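Local atomic coordinates of protein osa (Shigella flexneri, PDB entry 4O7K), a protein that suppresses the oncogenicity of Agrobacterium tumefaciens and acts as a plasmid fertility inhibition factor of the ParB/Srx superfamily. Residues A[101-106]-A[146-151]. The protein carries 1 engineered substitution. Residues are numbered along the deposited sequence; the frame is centred on the assembly and turned at random.
Sequences RKYPSS and LLAHEV. With PO4 (phosphate ion), chain C; PO4 (phosphate ion), chain B.
Y103, in the first turn of helix 103-112, reaches across to A148 and H149 at the end of helix 140-148. The meeting is small and hangs on the phenol oxygen. Y103 OH lies 3.2 Å from H149 CE1 and 3.6 Å from A148 CB. CG of Y103 is anti to its backbone N (chi1 -167°), which sends the ring out from its own helix toward the other one. The rings of Y103 and H149 lie almost parallel, but displaced so that only the phenol oxygen meets the imidazole. The ring of W145 also meets that of Y103.

H149 can be followed outward. Its CB carries CG anti to the carbonyl carbon (chi1 -77°), and the imidazole turns back toward Y103. ND1 is hydrogen-bonded to the backbone O of W145, one turn earlier. This bond limits rotation of the ring. CD2, on the other branch, passes 3.7 Å from O2 of phosphate chain C. CE1 meets Y103 OH and, from another direction, O1 of the phosphate, 3.3 Å from it. NE2 finishes the chain with a nearly straight bond to phosphate O2, 2.7 Å long with an angle of 165° at the hydrogen. The oxygen lies in the ring plane, at its edge. W145 stacks on the imidazole, and H52 meets it edge-to-face. H52 NE2 and W145 NE1 also bind this phosphate.

On the 101-106 side, NZ of K102 donates a hydrogen bond to O2 of phosphate chain B (2.8 Å). T141 and R142 also bond this ion.

Both ions probably come from the crystallisation liquor. They occupy separate sites near opposite ends of helix 140-148. Past H149 this helix closes with a Schellman motif, V151 N bonded to L146 O and E150 N to L147 O, beside the chain C phosphate site in the fertility inhibition domain.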
loop_
_atom_site.group_PDB
_atom_site.type_symbol
_atom_site.label_atom_id
_atom_site.label_comp_id
_atom_site.label_asym_id
_atom_site.label_seq_id
_atom_site.Cartn_x
_atom_site.Cartn_y
_atom_site.Cartn_z
ATOM N N ARG A 101 -17.075 -1.828 -4.907
ATOM C CA ARG A 101 -17.940 -0.832 -5.540
ATOM C C ARG A 101 -17.200 0.449 -5.921
ATOM O O ARG A 101 -17.598 1.135 -6.864
ATOM C CB ARG A 101 -19.129 -0.493 -4.632
ATOM C CG ARG A 101 -18.770 0.318 -3.400
ATOM C CD ARG A 101 -19.540 1.636 -3.341
ATOM N NE ARG A 101 -19.344 2.325 -2.064
ATOM C CZ ARG A 101 -19.253 3.646 -1.926
ATOM N NH1 ARG A 101 -19.071 4.178 -0.724
ATOM N NH2 ARG A 101 -19.341 4.438 -2.987
ATOM N N LYS A 102 -16.128 0.761 -5.215
ATOM C CA LYS A 102 -15.354 1.950 -5.495
ATOM C C LYS A 102 -14.215 1.770 -6.447
ATOM O O LYS A 102 -13.536 2.679 -6.759
ATOM C CB LYS A 102 -14.816 2.534 -4.220
ATOM C CG LYS A 102 -15.895 2.824 -3.232
ATOM C CD LYS A 102 -15.335 3.230 -1.893
ATOM C CE LYS A 102 -14.878 4.658 -1.921
ATOM N NZ LYS A 102 -13.618 4.769 -1.159
ATOM N N TYR A 103 -14.014 0.564 -6.877
ATOM C CA TYR A 103 -12.840 0.217 -7.674
ATOM C C TYR A 103 -12.830 0.874 -9.066
ATOM O O TYR A 103 -11.768 1.311 -9.524
ATOM C CB TYR A 103 -12.735 -1.309 -7.806
ATOM C CG TYR A 103 -11.406 -1.831 -8.330
ATOM C CD1 TYR A 103 -11.158 -1.917 -9.697
ATOM C CD2 TYR A 103 -10.417 -2.274 -7.458
ATOM C CE1 TYR A 103 -9.951 -2.415 -10.184
ATOM C CE2 TYR A 103 -9.222 -2.774 -7.931
ATOM C CZ TYR A 103 -8.990 -2.840 -9.300
ATOM O OH TYR A 103 -7.796 -3.339 -9.772
ATOM N N PRO A 104 -13.997 0.930 -9.756
ATOM C CA PRO A 104 -13.955 1.635 -11.047
ATOM C C PRO A 104 -13.564 3.104 -10.896
ATOM O O PRO A 104 -12.838 3.632 -11.736
ATOM C CB PRO A 104 -15.390 1.497 -11.566
ATOM C CG PRO A 104 -15.881 0.225 -10.956
ATOM C CD PRO A 104 -15.282 0.223 -9.571
ATOM N N SER A 105 -14.033 3.747 -9.832
ATOM C CA SER A 105 -13.676 5.135 -9.572
ATOM C C SER A 105 -12.180 5.264 -9.304
ATOM O O SER A 105 -11.538 6.196 -9.764
ATOM C CB SER A 105 -14.472 5.684 -8.389
ATOM O OG SER A 105 -14.016 6.975 -8.034
ATOM N N SER A 106 -11.622 4.323 -8.552
ATOM C CA SER A 106 -10.186 4.339 -8.308
ATOM C C SER A 106 -9.396 4.117 -9.607
ATOM O O SER A 106 -8.427 4.834 -9.901
ATOM C CB SER A 106 -9.814 3.277 -7.274
ATOM O OG SER A 106 -8.441 3.374 -6.942
ATOM N N LEU A 146 -3.696 -1.161 -6.483
ATOM C CA LEU A 146 -2.258 -1.412 -6.554
ATOM C C LEU A 146 -1.959 -2.887 -6.361
ATOM O O LEU A 146 -1.157 -3.469 -7.086
ATOM C CB LEU A 146 -1.497 -0.573 -5.510
ATOM C CG LEU A 146 -1.507 0.956 -5.673
ATOM C CD1 LEU A 146 -1.201 1.636 -4.345
ATOM C CD2 LEU A 146 -0.498 1.388 -6.723
ATOM N N LEU A 147 -2.624 -3.492 -5.387
ATOM C CA LEU A 147 -2.407 -4.903 -5.082
ATOM C C LEU A 147 -2.867 -5.809 -6.229
ATOM O O LEU A 147 -2.143 -6.722 -6.649
ATOM C CB LEU A 147 -3.123 -5.265 -3.786
ATOM C CG LEU A 147 -2.458 -4.705 -2.531
ATOM C CD1 LEU A 147 -3.261 -5.127 -1.305
ATOM C CD2 LEU A 147 -1.002 -5.180 -2.441
ATOM N N ALA A 148 -4.060 -5.537 -6.748
ATOM C CA ALA A 148 -4.616 -6.340 -7.835
ATOM C C ALA A 148 -3.780 -6.182 -9.098
ATOM O O ALA A 148 -3.721 -7.094 -9.924
ATOM C CB ALA A 148 -6.075 -5.958 -8.102
ATOM N N HIS A 149 -3.116 -5.036 -9.240
ATOM C CA HIS A 149 -2.256 -4.800 -10.412
ATOM C C HIS A 149 -0.809 -5.215 -10.160
ATOM O O HIS A 149 0.069 -4.987 -10.997
ATOM C CB HIS A 149 -2.304 -3.332 -10.830
ATOM C CG HIS A 149 -3.549 -2.964 -11.571
ATOM N ND1 HIS A 149 -4.699 -2.552 -10.937
ATOM C CD2 HIS A 149 -3.827 -2.960 -12.897
ATOM C CE1 HIS A 149 -5.632 -2.305 -11.840
ATOM N NE2 HIS A 149 -5.125 -2.539 -13.038
ATOM N N GLU A 150 -0.572 -5.839 -9.010
ATOM C CA GLU A 150 0.749 -6.372 -8.684
ATOM C C GLU A 150 1.840 -5.302 -8.669
ATOM O O GLU A 150 2.957 -5.543 -9.119
ATOM C CB GLU A 150 1.145 -7.468 -9.678
ATOM C CG GLU A 150 0.058 -8.490 -9.965
ATOM C CD GLU A 150 0.038 -9.604 -8.954
ATOM O OE1 GLU A 150 0.881 -9.579 -8.028
ATOM O OE2 GLU A 150 -0.813 -10.513 -9.087
ATOM N N VAL A 151 1.518 -4.110 -8.187
ATOM C CA VAL A 151 2.558 -3.119 -7.956
ATOM C C VAL A 151 3.441 -3.638 -6.818
ATOM O O VAL A 151 2.947 -3.906 -5.707
ATOM C CB VAL A 151 1.967 -1.749 -7.613
ATOM C CG1 VAL A 151 3.075 -0.753 -7.335
ATOM C CG2 VAL A 151 1.070 -1.282 -8.748
HETATM P P PO4 C . -7.293 -0.713 -15.146
HETATM O O1 PO4 C . -7.945 -0.905 -13.784
HETATM O O2 PO4 C . -6.283 -1.809 -15.392
HETATM O O3 PO4 C . -8.333 -0.758 -16.240
HETATM O O4 PO4 C . -6.612 0.632 -15.194
HETATM P P PO4 B . -10.271 5.070 -1.634
HETATM O O1 PO4 B . -10.380 6.364 -0.879
HETATM O O2 PO4 B . -10.990 3.982 -0.875
HETATM O O3 PO4 B . -10.849 5.225 -3.017
HETATM O O4 PO4 B . -8.820 4.662 -1.780
#